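Local coordinates for glycosaminoglycan xylosylkinase (Hydra vulgaris, PDB 5XOM), which probably transfers phosphate to xylose in the linkage region of glycosaminoglycan chains, as a secretory-pathway sugar kinase of the Fam20 family, at residues R149-V154 / L212-K217; D51-M56 / A61-S66; K72-M77 / A138-R143; A134-F139 / K345-D350; V109-R114 / D296-F301. All coordinates share one frame; numbering follows the deposited sequence.

The five contacts surround the five-stranded antiparallel sheet and helix 132-144. That helix links three of them: interactions 3 and 4 share Ala138 and Phe139 and have centres about 8 Å apart, while Glu135 carries the helix to interaction 5, whose centre lies about 12 Å from that of interaction 4. Interactions 1 and 2, about 9 Å apart between centres, meet where Trp53 NE1 approaches Trp213 O at 2.9 Å. Interaction 5, where Glu135 OE2 meets Lys111 NZ at 2.6 Å, probably marks the catalytic cleft. The centres of interactions 2 and 5 are about 22 Å apart. Interactions 1 to 4 all reach the second subunit.

Interaction 1 (R149-V154 / L212-K217); sequences RAPPVV and LWLPEK
The end of strand 205-212 and the approach to strand 153-159, two antiparallel neighbours in the five-stranded sheet, are joined here by Leu212, Leu214 and a proline pair. Leu212 N donates to Pro152 O at 3.2 Å, and the bond is nearly straight, with an N-H...O angle of 169°. It is the single hydrogen bond between 149-154 and 212-217, and the other side-chain contacts across the segments are mostly apolar. Leu212 has CG anti to its carbonyl carbon (chi1 -76°), which brings CD1 obliquely against the Pro152 ring at CG and CB, 3.7 Å from Pro152 CG. On the preceding ring, CB of Pro151 rests 3.7 Å from Leu212 O, while Pro151 CG reaches CD1 of Leu214 at 4.0 Å. Trp53 of helix 49-56 packs on both Pro152 and Leu212, and Val73 and Met77 of helix 67-79 also touch Leu212, closing the site from the helical side. The 149-154 segment follows helix 132-144 and leads into the next strand, consistent with the link from helix C to the next strand in the protein kinase fold. Chemically, the two prolines have no N-H to give, so Pro152 takes part in strand pairing through its carbonyl alone, while the two rings meet leucine methyls.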
# COMPACT_ATOMS: atom_id res chain seq x y z
N ARG A 149 9.03 11.70 4.77
CA ARG A 149 9.30 12.25 6.09
C ARG A 149 8.41 13.42 6.46
O ARG A 149 8.70 14.11 7.45
CB ARG A 149 10.75 12.70 6.19
CG ARG A 149 11.64 11.59 5.87
CD ARG A 149 13.08 11.97 5.71
NE ARG A 149 13.66 10.88 4.97
CZ ARG A 149 14.93 10.75 4.64
NH1 ARG A 149 15.85 11.66 5.01
NH2 ARG A 149 15.29 9.69 3.95
N ALA A 150 7.39 13.71 5.66
CA ALA A 150 6.51 14.85 5.89
C ALA A 150 5.12 14.37 6.29
O ALA A 150 4.58 13.46 5.64
CB ALA A 150 6.42 15.72 4.64
N PRO A 151 4.52 14.95 7.33
CA PRO A 151 3.15 14.60 7.70
C PRO A 151 2.15 15.02 6.57
O PRO A 151 2.41 16.00 5.88
CB PRO A 151 2.89 15.39 8.98
CG PRO A 151 4.13 16.11 9.31
CD PRO A 151 5.10 15.99 8.20
N PRO A 152 1.08 14.27 6.43
CA PRO A 152 0.07 14.62 5.40
C PRO A 152 -0.47 16.04 5.53
O PRO A 152 -0.74 16.53 6.63
CB PRO A 152 -1.03 13.57 5.63
CG PRO A 152 -0.33 12.39 6.22
CD PRO A 152 0.95 12.87 6.89
N VAL A 153 -0.64 16.69 4.38
CA VAL A 153 -1.16 18.06 4.28
C VAL A 153 -2.27 18.09 3.24
O VAL A 153 -2.13 17.52 2.15
CB VAL A 153 -0.06 19.06 3.90
CG1 VAL A 153 -0.62 20.48 3.87
CG2 VAL A 153 1.14 18.95 4.84
N VAL A 154 -3.36 18.79 3.54
CA VAL A 154 -4.44 18.99 2.58
C VAL A 154 -4.87 20.45 2.57
O VAL A 154 -4.86 21.13 3.61
CB VAL A 154 -5.65 18.07 2.87
CG1 VAL A 154 -6.57 18.69 3.92
CG2 VAL A 154 -6.41 17.82 1.62
N LEU A 212 -1.50 17.21 9.65
CA LEU A 212 -1.77 16.26 10.71
C LEU A 212 -0.74 16.31 11.83
O LEU A 212 0.47 16.33 11.58
CB LEU A 212 -1.80 14.82 10.18
CG LEU A 212 -3.00 14.32 9.39
CD1 LEU A 212 -2.72 12.88 8.98
CD2 LEU A 212 -4.27 14.41 10.23
N TRP A 213 -1.24 16.27 13.06
CA TRP A 213 -0.39 15.96 14.20
C TRP A 213 0.15 14.54 14.10
O TRP A 213 -0.55 13.61 13.70
CB TRP A 213 -1.17 16.06 15.49
CG TRP A 213 -1.28 17.40 16.05
CD1 TRP A 213 -1.20 18.56 15.34
CD2 TRP A 213 -1.46 17.75 17.41
NE1 TRP A 213 -1.35 19.63 16.20
CE2 TRP A 213 -1.51 19.16 17.48
CE3 TRP A 213 -1.61 17.01 18.58
CZ2 TRP A 213 -1.69 19.84 18.67
CZ3 TRP A 213 -1.79 17.70 19.76
CH2 TRP A 213 -1.83 19.10 19.81
N LEU A 214 1.41 14.37 14.50
CA LEU A 214 1.91 13.04 14.77
C LEU A 214 1.23 12.47 16.01
O LEU A 214 0.93 13.20 16.95
CB LEU A 214 3.43 13.08 14.97
CG LEU A 214 4.31 13.02 13.72
CD1 LEU A 214 4.07 14.21 12.80
CD2 LEU A 214 5.77 12.94 14.11
N PRO A 215 0.95 11.17 16.03
CA PRO A 215 0.35 10.57 17.23
C PRO A 215 1.29 10.64 18.42
O PRO A 215 2.50 10.83 18.28
CB PRO A 215 0.07 9.12 16.81
CG PRO A 215 0.86 8.89 15.58
CD PRO A 215 1.04 10.22 14.92
N GLU A 216 0.71 10.49 19.61
CA GLU A 216 1.47 10.63 20.85
C GLU A 216 2.58 9.59 20.94
O GLU A 216 3.62 9.85 21.57
CB GLU A 216 0.54 10.51 22.05
CG GLU A 216 0.27 11.82 22.75
CD GLU A 216 -0.69 11.67 23.91
OE1 GLU A 216 -1.42 12.64 24.21
OE2 GLU A 216 -0.71 10.58 24.52
N LYS A 217 2.38 8.42 20.34
CA LYS A 217 3.40 7.37 20.33
C LYS A 217 4.71 7.83 19.68
O LYS A 217 5.75 7.21 19.90
CB LYS A 217 2.82 6.13 19.64
CG LYS A 217 3.80 5.06 19.18
CD LYS A 217 3.03 3.84 18.70
CE LYS A 217 3.86 2.93 17.82
NZ LYS A 217 3.10 2.55 16.60

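Interaction 2 (D51-M56 / A61-S66); sequences DVWHDM and ALTVDS
Met56 of helix 49-56 has more surface buried by this contact than any other residue, and its partner is above all the backbone of Leu62 and Thr63. CG of Met56 lies 3.4 Å from Leu62 O, and the sulfur, one atom further on, stands 3.7 Å from Thr63 CA. The first torsion sets CG between the backbone N and the carbonyl carbon (chi1 79°), turning the chain toward the 61-66 loop. Leu62 comes next in burial, yet it meets the helix mainly by its carbonyl oxygen. That oxygen is also approached by Trp53, whose CZ3 is 3.5 Å away, so that carbon atoms of two side chains one helical turn apart converge on it. Trp53 turns its polar end elsewhere: NE1 bonds to Trp213 O. Val64 completes the apolar patch, its CG2 lying 4.3 Å from Met56 SD. No hydrogen bond crosses between the segments; Arg143 NH2, from helix 132-144, donates to Val64 O. Ser66 then caps the following helix through Glu69 N and also bonds to Glu69 of the second subunit. Taken together these are two successive helices joined by a short loop that packs back on the first, with side chains of helix 49-56 lying over the loop that leads into the N-cap of helix 67-79.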
# COMPACT_ATOMS: atom_id res chain seq x y z
N ASP A 51 -6.86 5.59 11.99
CA ASP A 51 -6.08 4.40 12.29
C ASP A 51 -5.06 4.12 11.19
O ASP A 51 -3.95 3.66 11.47
CB ASP A 51 -7.01 3.20 12.49
CG ASP A 51 -7.79 3.27 13.79
OD1 ASP A 51 -7.22 3.71 14.81
OD2 ASP A 51 -8.97 2.87 13.79
N VAL A 52 -5.43 4.37 9.93
CA VAL A 52 -4.47 4.25 8.84
C VAL A 52 -3.27 5.15 9.08
O VAL A 52 -2.12 4.76 8.85
CB VAL A 52 -5.15 4.57 7.49
CG1 VAL A 52 -4.13 4.53 6.36
CG2 VAL A 52 -6.29 3.58 7.23
N TRP A 53 -3.52 6.38 9.54
CA TRP A 53 -2.44 7.32 9.85
C TRP A 53 -1.58 6.80 11.00
O TRP A 53 -0.34 6.79 10.90
CB TRP A 53 -3.03 8.69 10.19
CG TRP A 53 -2.10 9.72 10.80
CD1 TRP A 53 -2.35 10.51 11.88
CD2 TRP A 53 -0.78 10.08 10.34
NE1 TRP A 53 -1.28 11.33 12.14
CE2 TRP A 53 -0.31 11.09 11.21
CE3 TRP A 53 0.04 9.65 9.29
CZ2 TRP A 53 0.95 11.68 11.05
CZ3 TRP A 53 1.29 10.23 9.14
CH2 TRP A 53 1.74 11.24 10.02
N HIS A 54 -2.20 6.35 12.08
CA HIS A 54 -1.43 5.92 13.24
C HIS A 54 -0.59 4.68 12.93
O HIS A 54 0.52 4.54 13.46
CB HIS A 54 -2.36 5.63 14.42
CG HIS A 54 -2.98 6.86 15.01
ND1 HIS A 54 -3.45 6.91 16.31
CD2 HIS A 54 -3.22 8.09 14.48
CE1 HIS A 54 -3.94 8.11 16.55
NE2 HIS A 54 -3.82 8.84 15.46
N ASP A 55 -1.09 3.79 12.07
CA ASP A 55 -0.40 2.53 11.80
C ASP A 55 0.65 2.62 10.70
O ASP A 55 1.46 1.69 10.57
CB ASP A 55 -1.41 1.45 11.40
CG ASP A 55 -2.34 1.07 12.54
OD1 ASP A 55 -1.97 1.28 13.71
OD2 ASP A 55 -3.44 0.56 12.24
N MET A 56 0.67 3.68 9.89
CA MET A 56 1.62 3.71 8.79
C MET A 56 2.99 4.25 9.20
O MET A 56 3.96 4.05 8.47
CB MET A 56 1.07 4.54 7.60
CG MET A 56 1.18 6.05 7.74
SD MET A 56 0.80 6.94 6.19
CE MET A 56 -0.86 6.37 5.82
N ALA A 61 9.98 6.24 8.29
CA ALA A 61 9.01 6.68 7.28
C ALA A 61 7.74 7.14 7.97
O ALA A 61 7.11 6.36 8.70
CB ALA A 61 8.70 5.57 6.28
N LEU A 62 7.35 8.40 7.73
CA LEU A 62 6.06 8.87 8.23
C LEU A 62 4.92 8.46 7.30
O LEU A 62 3.81 8.20 7.76
CB LEU A 62 6.07 10.39 8.41
CG LEU A 62 6.89 10.98 9.56
CD1 LEU A 62 6.63 12.49 9.64
CD2 LEU A 62 6.60 10.28 10.89
N THR A 63 5.18 8.39 5.99
CA THR A 63 4.17 8.02 5.01
C THR A 63 4.72 6.91 4.13
O THR A 63 5.91 6.56 4.18
CB THR A 63 3.74 9.22 4.15
OG1 THR A 63 4.89 9.76 3.50
CG2 THR A 63 3.10 10.30 5.03
N VAL A 64 3.84 6.35 3.30
CA VAL A 64 4.14 5.17 2.50
C VAL A 64 3.85 5.46 1.04
O VAL A 64 3.19 6.44 0.69
CB VAL A 64 3.35 3.94 2.98
CG1 VAL A 64 3.83 3.51 4.35
CG2 VAL A 64 1.86 4.25 2.99
N ASP A 65 4.34 4.56 0.18
CA ASP A 65 4.17 4.69 -1.26
C ASP A 65 2.72 4.53 -1.70
O ASP A 65 2.35 5.03 -2.76
CB ASP A 65 5.07 3.67 -1.96
CG ASP A 65 4.96 3.73 -3.47
OD1 ASP A 65 4.91 4.85 -4.02
OD2 ASP A 65 4.95 2.65 -4.11
N SER A 66 1.90 3.84 -0.90
CA SER A 66 0.53 3.51 -1.27
C SER A 66 -0.34 4.75 -1.40
O SER A 66 -0.68 5.39 -0.39
CB SER A 66 -0.07 2.55 -0.24
OG SER A 66 -1.47 2.46 -0.40

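Interaction 3 (K72-M77 / A138-R143); sequences KVLKAM and AFHLDR
Van der Waals packing, with no hydrogen bond across, makes this contact, and Leu74 supplies one side of it. Both methyls of Leu74 bear on one ring carbon of Phe139: CD2 and CD1 each lie 4.1 Å from Phe139 CE2, the leucine fork straddling that corner at an oblique slant. CD1 reaches further, to 4.2 Å from His140 CE1, where the two side chains slide past each other in opposite directions. Consecutive residues present these rings by different torsions: Phe139 has CG anti to its backbone N (chi1 156°), whereas His140 has CG beside its N (chi1 -71°). Their rings converge all the same, and Phe139 CD2 sits 3.7 Å above the imidazole plane, over its centre. The helices themselves stay well separated, with 11.5 Å between the CA atoms of Leu74 and Phe139, so the side chains bridge the distance and only about 89 Å² is buried. Hydrogen bonding is confined to each helix and to outside partners: Asp142 OD2 accepts from Arg149 N and pairs with His294 ND1. Among the neighbours, Pro152, just before strand 153-159, packs on Leu74, and Phe45 of the second subunit covers it as well. Leu343 and Leu347 touch His140, while Phe269 packs on Ala138 and Leu141, so helix 132-144 meets helix 67-79 through Leu74 and helices 259-273 and 339-347 through other residues.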
# COMPACT_ATOMS: atom_id res chain seq x y z
N LYS A 72 -6.80 7.99 1.35
CA LYS A 72 -7.81 7.73 2.37
C LYS A 72 -7.67 8.72 3.53
O LYS A 72 -8.67 9.22 4.05
CB LYS A 72 -7.68 6.29 2.86
CG LYS A 72 -8.73 5.84 3.86
CD LYS A 72 -8.58 4.35 4.11
CE LYS A 72 -9.57 3.85 5.12
NZ LYS A 72 -10.91 3.67 4.50
N VAL A 73 -6.43 8.99 3.95
CA VAL A 73 -6.20 9.93 5.03
C VAL A 73 -6.48 11.36 4.57
O VAL A 73 -7.15 12.13 5.27
CB VAL A 73 -4.76 9.77 5.57
CG1 VAL A 73 -4.44 10.86 6.60
CG2 VAL A 73 -4.59 8.39 6.19
N LEU A 74 -5.99 11.73 3.38
CA LEU A 74 -6.22 13.08 2.86
C LEU A 74 -7.71 13.37 2.68
O LEU A 74 -8.19 14.46 3.00
CB LEU A 74 -5.49 13.27 1.53
CG LEU A 74 -3.96 13.14 1.56
CD1 LEU A 74 -3.37 13.43 0.17
CD2 LEU A 74 -3.37 14.10 2.59
N LYS A 75 -8.47 12.39 2.18
CA LYS A 75 -9.91 12.58 2.01
C LYS A 75 -10.58 12.84 3.35
O LYS A 75 -11.48 13.69 3.45
CB LYS A 75 -10.52 11.35 1.34
CG LYS A 75 -12.01 11.46 1.05
CD LYS A 75 -12.51 10.19 0.37
CE LYS A 75 -13.99 10.25 0.09
NZ LYS A 75 -14.30 11.37 -0.82
N ALA A 76 -10.16 12.13 4.40
CA ALA A 76 -10.76 12.35 5.71
C ALA A 76 -10.41 13.73 6.25
O ALA A 76 -11.26 14.41 6.83
CB ALA A 76 -10.31 11.27 6.69
N MET A 77 -9.15 14.16 6.09
CA MET A 77 -8.77 15.51 6.48
C MET A 77 -9.59 16.55 5.73
O MET A 77 -9.95 17.60 6.28
CB MET A 77 -7.28 15.76 6.23
CG MET A 77 -6.33 14.90 7.06
SD MET A 77 -4.66 14.96 6.38
CE MET A 77 -4.21 16.68 6.70
N ALA A 138 5.22 21.00 -0.50
CA ALA A 138 6.35 20.32 0.13
C ALA A 138 5.98 18.89 0.53
O ALA A 138 6.81 17.98 0.43
CB ALA A 138 6.82 21.11 1.34
N PHE A 139 4.75 18.67 0.99
CA PHE A 139 4.36 17.32 1.37
C PHE A 139 4.34 16.39 0.16
O PHE A 139 4.89 15.28 0.22
CB PHE A 139 3.00 17.35 2.07
CG PHE A 139 2.26 16.05 1.99
CD1 PHE A 139 2.73 14.92 2.66
CD2 PHE A 139 1.09 15.95 1.26
CE1 PHE A 139 2.04 13.72 2.58
CE2 PHE A 139 0.40 14.76 1.18
CZ PHE A 139 0.87 13.64 1.83
N HIS A 140 3.76 16.82 -0.96
CA HIS A 140 3.74 15.94 -2.12
C HIS A 140 5.12 15.76 -2.72
O HIS A 140 5.43 14.69 -3.26
CB HIS A 140 2.76 16.46 -3.17
CG HIS A 140 1.34 16.29 -2.75
ND1 HIS A 140 0.71 15.07 -2.74
CD2 HIS A 140 0.43 17.19 -2.31
CE1 HIS A 140 -0.53 15.22 -2.31
NE2 HIS A 140 -0.73 16.50 -2.04
N LEU A 141 5.98 16.78 -2.65
CA LEU A 141 7.32 16.59 -3.17
C LEU A 141 8.11 15.64 -2.28
O LEU A 141 8.97 14.90 -2.77
CB LEU A 141 8.04 17.93 -3.30
CG LEU A 141 9.52 17.80 -3.65
CD1 LEU A 141 9.63 17.52 -5.14
CD2 LEU A 141 10.32 19.05 -3.28
N ASP A 142 7.80 15.62 -0.99
CA ASP A 142 8.47 14.70 -0.07
C ASP A 142 8.16 13.25 -0.43
O ASP A 142 9.04 12.39 -0.38
CB ASP A 142 8.02 15.01 1.36
CG ASP A 142 8.37 13.91 2.35
OD1 ASP A 142 7.56 12.98 2.52
OD2 ASP A 142 9.45 13.99 2.97
N ARG A 143 6.92 12.97 -0.85
CA ARG A 143 6.57 11.63 -1.32
C ARG A 143 7.17 11.37 -2.70
O ARG A 143 7.70 10.28 -2.96
CB ARG A 143 5.06 11.46 -1.35
CG ARG A 143 4.41 11.75 -0.01
CD ARG A 143 2.95 11.37 -0.00
NE ARG A 143 2.78 9.92 -0.08
CZ ARG A 143 2.18 9.30 -1.08
NH1 ARG A 143 1.68 10.00 -2.10
NH2 ARG A 143 2.06 7.98 -1.08

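Interaction 4 (A134-F139 / K345-D350); sequences AEIAAF and KRLSID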
# COMPACT_ATOMS: atom_id res chain seq x y z
N ALA A 134 2.68 26.29 0.26
CA ALA A 134 4.00 25.67 0.31
C ALA A 134 3.97 24.38 1.11
O ALA A 134 4.66 23.42 0.75
CB ALA A 134 5.01 26.65 0.91
N GLU A 135 3.19 24.33 2.19
CA GLU A 135 3.07 23.09 2.96
C GLU A 135 2.51 21.97 2.10
O GLU A 135 2.97 20.83 2.17
CB GLU A 135 2.17 23.30 4.20
CG GLU A 135 2.77 24.17 5.30
CD GLU A 135 3.76 23.44 6.22
OE1 GLU A 135 4.26 22.34 5.86
OE2 GLU A 135 4.04 23.97 7.32
N ILE A 136 1.49 22.28 1.28
CA ILE A 136 0.91 21.27 0.40
C ILE A 136 1.93 20.79 -0.61
O ILE A 136 2.12 19.58 -0.80
CB ILE A 136 -0.34 21.84 -0.29
CG1 ILE A 136 -1.39 22.22 0.75
CG2 ILE A 136 -0.92 20.82 -1.27
CD1 ILE A 136 -2.48 23.10 0.22
N ALA A 137 2.61 21.72 -1.28
CA ALA A 137 3.59 21.34 -2.29
C ALA A 137 4.75 20.57 -1.68
O ALA A 137 5.22 19.58 -2.25
CB ALA A 137 4.09 22.57 -3.03
N ALA A 138 5.22 21.00 -0.50
CA ALA A 138 6.35 20.32 0.13
C ALA A 138 5.98 18.89 0.53
O ALA A 138 6.81 17.98 0.43
CB ALA A 138 6.82 21.11 1.34
N PHE A 139 4.75 18.67 0.99
CA PHE A 139 4.36 17.32 1.37
C PHE A 139 4.34 16.39 0.16
O PHE A 139 4.89 15.28 0.22
CB PHE A 139 3.00 17.35 2.07
CG PHE A 139 2.26 16.05 1.99
CD1 PHE A 139 2.73 14.92 2.66
CD2 PHE A 139 1.09 15.95 1.26
CE1 PHE A 139 2.04 13.72 2.58
CE2 PHE A 139 0.40 14.76 1.18
CZ PHE A 139 0.87 13.64 1.83
N LYS A 345 1.11 16.92 -11.27
CA LYS A 345 0.06 15.92 -11.42
C LYS A 345 -0.49 15.49 -10.07
O LYS A 345 -1.70 15.27 -9.93
CB LYS A 345 0.59 14.71 -12.19
CG LYS A 345 0.66 14.92 -13.69
CD LYS A 345 1.35 13.76 -14.39
CE LYS A 345 1.44 13.99 -15.89
NZ LYS A 345 2.21 12.91 -16.56
N ARG A 346 0.37 15.37 -9.06
CA ARG A 346 -0.12 15.03 -7.73
C ARG A 346 -0.80 16.21 -7.06
O ARG A 346 -1.78 16.02 -6.34
CB ARG A 346 1.03 14.53 -6.85
CG ARG A 346 1.81 13.40 -7.46
CD ARG A 346 3.10 13.20 -6.69
NE ARG A 346 3.76 11.95 -7.03
CZ ARG A 346 4.07 11.01 -6.14
NH1 ARG A 346 3.78 11.18 -4.86
NH2 ARG A 346 4.67 9.89 -6.53
N LEU A 347 -0.31 17.43 -7.29
CA LEU A 347 -0.94 18.59 -6.68
C LEU A 347 -2.33 18.83 -7.25
O LEU A 347 -3.17 19.42 -6.56
CB LEU A 347 -0.07 19.85 -6.87
CG LEU A 347 1.36 19.84 -6.31
CD1 LEU A 347 2.12 21.10 -6.73
CD2 LEU A 347 1.38 19.65 -4.78
N SER A 348 -2.60 18.36 -8.47
CA SER A 348 -3.88 18.59 -9.12
C SER A 348 -5.04 17.88 -8.43
O SER A 348 -6.19 18.16 -8.76
CB SER A 348 -3.82 18.14 -10.58
OG SER A 348 -3.77 16.73 -10.66
N ILE A 349 -4.77 16.96 -7.50
CA ILE A 349 -5.85 16.33 -6.74
C ILE A 349 -6.27 17.16 -5.54
O ILE A 349 -7.34 16.89 -4.96
CB ILE A 349 -5.45 14.92 -6.26
CG1 ILE A 349 -4.52 15.03 -5.05
CG2 ILE A 349 -4.75 14.13 -7.38
CD1 ILE A 349 -3.92 13.74 -4.61
N ASP A 350 -5.48 18.19 -5.14
CA ASP A 350 -5.81 18.85 -3.88
C ASP A 350 -6.94 19.85 -4.09
O ASP A 350 -7.05 20.45 -5.16
CB ASP A 350 -4.56 19.53 -3.31
CG ASP A 350 -4.83 20.26 -2.00
OD1 ASP A 350 -4.45 19.69 -0.95
OD2 ASP A 350 -5.41 21.37 -2.01
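Leu347 and Ala137 make the tight part of this contact, a methyl set against a helix backbone. CD2 of Leu347 lies 3.7 Å from Ala137 CA and 4.0 Å from Ile136 O, closer than it comes to either side chain; the small Ala137 lets it down onto the main chain. Ile136 meets Asp350 from the opposite direction, its CG2 3.7 Å from Asp350 OD1 and its CD1 4.1 Å from Asp350 OD2. Hydrocarbon thus lies along a buried carboxylate whose oxygens are satisfied by backbone donors: Gly155 N to OD1 and Ile352 N to OD2. Asp350 extends CG opposite its own N (chi1 179°), which projects the carboxylate from the end of the type I turn Leu347-Asp350 toward helix 132-144. With Ile136 replaced, an alanine here lacks CG2 and CD1 and would probably leave a gap beside the Asp350 carboxylate and Leu347 CD2, the carboxylate being less firmly packed. The far side of the turn is looser and faces solvent. There Lys345 and Ser348 are exposed, and Ser348 OG donates to Lys345 O at 2.6 Å from above the carbonyl plane, tying the turn to the preceding helical residues without touching helix 132-144. Val153 packs on Ile136 and Val154 on Asp350, so helix 339-347 and the turn after it meet helix 132-144 beside strand 153-159, outermost in the sheet within this chain.

Interaction 5 (V109-R114 / D296-F301); sequences VFKPKR and DNAKSF
A single lysine nitrogen shared among three carboxylates is the striking feature here: Lys111 NZ forms a salt bridge with Asp296 OD2 across the contact at 3.3 Å, and two more with Glu135 of helix 132-144 and Asp130. The Asp296 link is a long one, made where the two side chains cross at about a right angle, and Glu135 is the stronger partner. Lys111 leaves strand 106-112 with CG beside its backbone N (chi1 -58°) and bends at chi2 (-146°) before running out straight, which delivers the ammonium to the acidic cluster. Ala298 gives the lysine an apolar neighbour, its CB 3.7 Å from NZ and 4.2 Å from Lys111 CD. Together the three salt bridges fix the position of NZ. Within the loop, Ser300 OG donates to Asn297 O at 2.6 Å and bridges the turn at Lys299. Glu135 serves both segments, for its OE1 also accepts from Asn297 N. A strand lysine paired with a helix glutamate is the hallmark of the protein kinase fold, and Asp296 probably corresponds to the metal-binding aspartate of kinases; no nucleotide or metal is bound here, so that role is inferred. Strand 106-112 runs inside the sheet, hydrogen-bonded through the Lys111 backbone to Ala209 of strand 205-212, and helix 132-144 packs against the 296-301 loop; Phe269 and Ile273 of helix 259-273 also touch the loop.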
# COMPACT_ATOMS: atom_id res chain seq x y z
N VAL A 109 -2.82 21.13 12.50
CA VAL A 109 -2.45 22.53 12.41
C VAL A 109 -3.17 23.14 11.21
O VAL A 109 -3.24 22.51 10.14
CB VAL A 109 -0.93 22.69 12.29
CG1 VAL A 109 -0.54 24.15 12.08
CG2 VAL A 109 -0.22 22.10 13.51
N PHE A 110 -3.70 24.35 11.36
CA PHE A 110 -4.33 25.08 10.26
C PHE A 110 -3.52 26.32 9.93
O PHE A 110 -3.36 27.21 10.78
CB PHE A 110 -5.77 25.47 10.58
CG PHE A 110 -6.41 26.29 9.50
CD1 PHE A 110 -6.72 25.73 8.28
CD2 PHE A 110 -6.70 27.64 9.71
CE1 PHE A 110 -7.30 26.48 7.27
CE2 PHE A 110 -7.29 28.40 8.70
CZ PHE A 110 -7.59 27.82 7.49
N LYS A 111 -2.98 26.36 8.72
CA LYS A 111 -2.21 27.50 8.23
C LYS A 111 -3.02 28.28 7.20
O LYS A 111 -3.25 27.77 6.09
CB LYS A 111 -0.89 27.03 7.62
CG LYS A 111 -0.07 26.26 8.63
CD LYS A 111 1.40 26.48 8.44
CE LYS A 111 2.16 25.79 9.55
NZ LYS A 111 3.60 25.69 9.24
N PRO A 112 -3.49 29.48 7.53
CA PRO A 112 -4.31 30.24 6.58
C PRO A 112 -3.49 30.81 5.44
O PRO A 112 -2.28 31.05 5.56
CB PRO A 112 -4.92 31.35 7.45
CG PRO A 112 -3.97 31.50 8.58
CD PRO A 112 -3.38 30.15 8.84
N LYS A 113 -4.16 31.03 4.31
CA LYS A 113 -3.58 31.79 3.21
C LYS A 113 -3.21 33.20 3.65
O LYS A 113 -4.00 33.89 4.32
CB LYS A 113 -4.58 31.84 2.05
CG LYS A 113 -4.20 32.78 0.94
CD LYS A 113 -5.29 32.84 -0.12
CE LYS A 113 -5.26 34.17 -0.84
NZ LYS A 113 -4.84 34.07 -2.25
N ARG A 114 -2.01 33.65 3.26
CA ARG A 114 -1.52 34.98 3.59
C ARG A 114 -1.07 35.78 2.38
O ARG A 114 -0.86 36.99 2.50
CB ARG A 114 -0.35 34.90 4.58
CG ARG A 114 -0.60 33.97 5.75
CD ARG A 114 -1.67 34.50 6.66
NE ARG A 114 -1.48 35.91 6.94
CZ ARG A 114 -0.85 36.37 8.03
NH1 ARG A 114 -0.36 35.52 8.92
NH2 ARG A 114 -0.71 37.66 8.22
N ASP A 296 6.92 21.47 9.41
CA ASP A 296 6.87 22.91 9.18
C ASP A 296 7.74 23.30 7.99
O ASP A 296 8.88 23.77 8.15
CB ASP A 296 7.31 23.69 10.43
CG ASP A 296 7.13 25.20 10.29
OD1 ASP A 296 7.25 25.91 11.31
OD2 ASP A 296 6.85 25.70 9.17
N ASN A 297 7.21 23.14 6.78
CA ASN A 297 7.92 23.46 5.56
C ASN A 297 7.36 24.69 4.87
O ASN A 297 7.58 24.88 3.67
CB ASN A 297 7.89 22.26 4.60
CG ASN A 297 8.28 20.96 5.28
OD1 ASN A 297 9.31 20.89 5.95
ND2 ASN A 297 7.46 19.92 5.11
N ALA A 298 6.63 25.54 5.61
CA ALA A 298 5.81 26.59 5.00
C ALA A 298 6.59 27.83 4.60
O ALA A 298 6.07 28.64 3.82
CB ALA A 298 4.69 27.00 5.96
N LYS A 299 7.82 28.02 5.08
CA LYS A 299 8.57 29.20 4.70
C LYS A 299 9.41 28.88 3.46
O LYS A 299 10.64 28.92 3.44
CB LYS A 299 9.43 29.70 5.85
CG LYS A 299 9.77 31.18 5.73
CD LYS A 299 8.75 32.05 6.45
CE LYS A 299 8.92 31.94 7.94
NZ LYS A 299 10.26 32.45 8.33
N SER A 300 8.67 28.59 2.40
CA SER A 300 9.26 28.14 1.15
C SER A 300 8.40 28.67 0.01
O SER A 300 7.34 29.27 0.23
CB SER A 300 9.40 26.61 1.15
OG SER A 300 8.16 25.98 1.36
N PHE A 301 8.87 28.44 -1.21
CA PHE A 301 8.22 28.95 -2.42
C PHE A 301 7.86 30.43 -2.27
O PHE A 301 6.75 30.86 -2.59
CB PHE A 301 7.00 28.10 -2.79
CG PHE A 301 7.34 26.67 -3.12
CD1 PHE A 301 7.92 26.34 -4.34
CD2 PHE A 301 7.07 25.64 -2.22
CE1 PHE A 301 8.24 25.02 -4.65
CE2 PHE A 301 7.38 24.32 -2.52
CZ PHE A 301 7.97 24.00 -3.74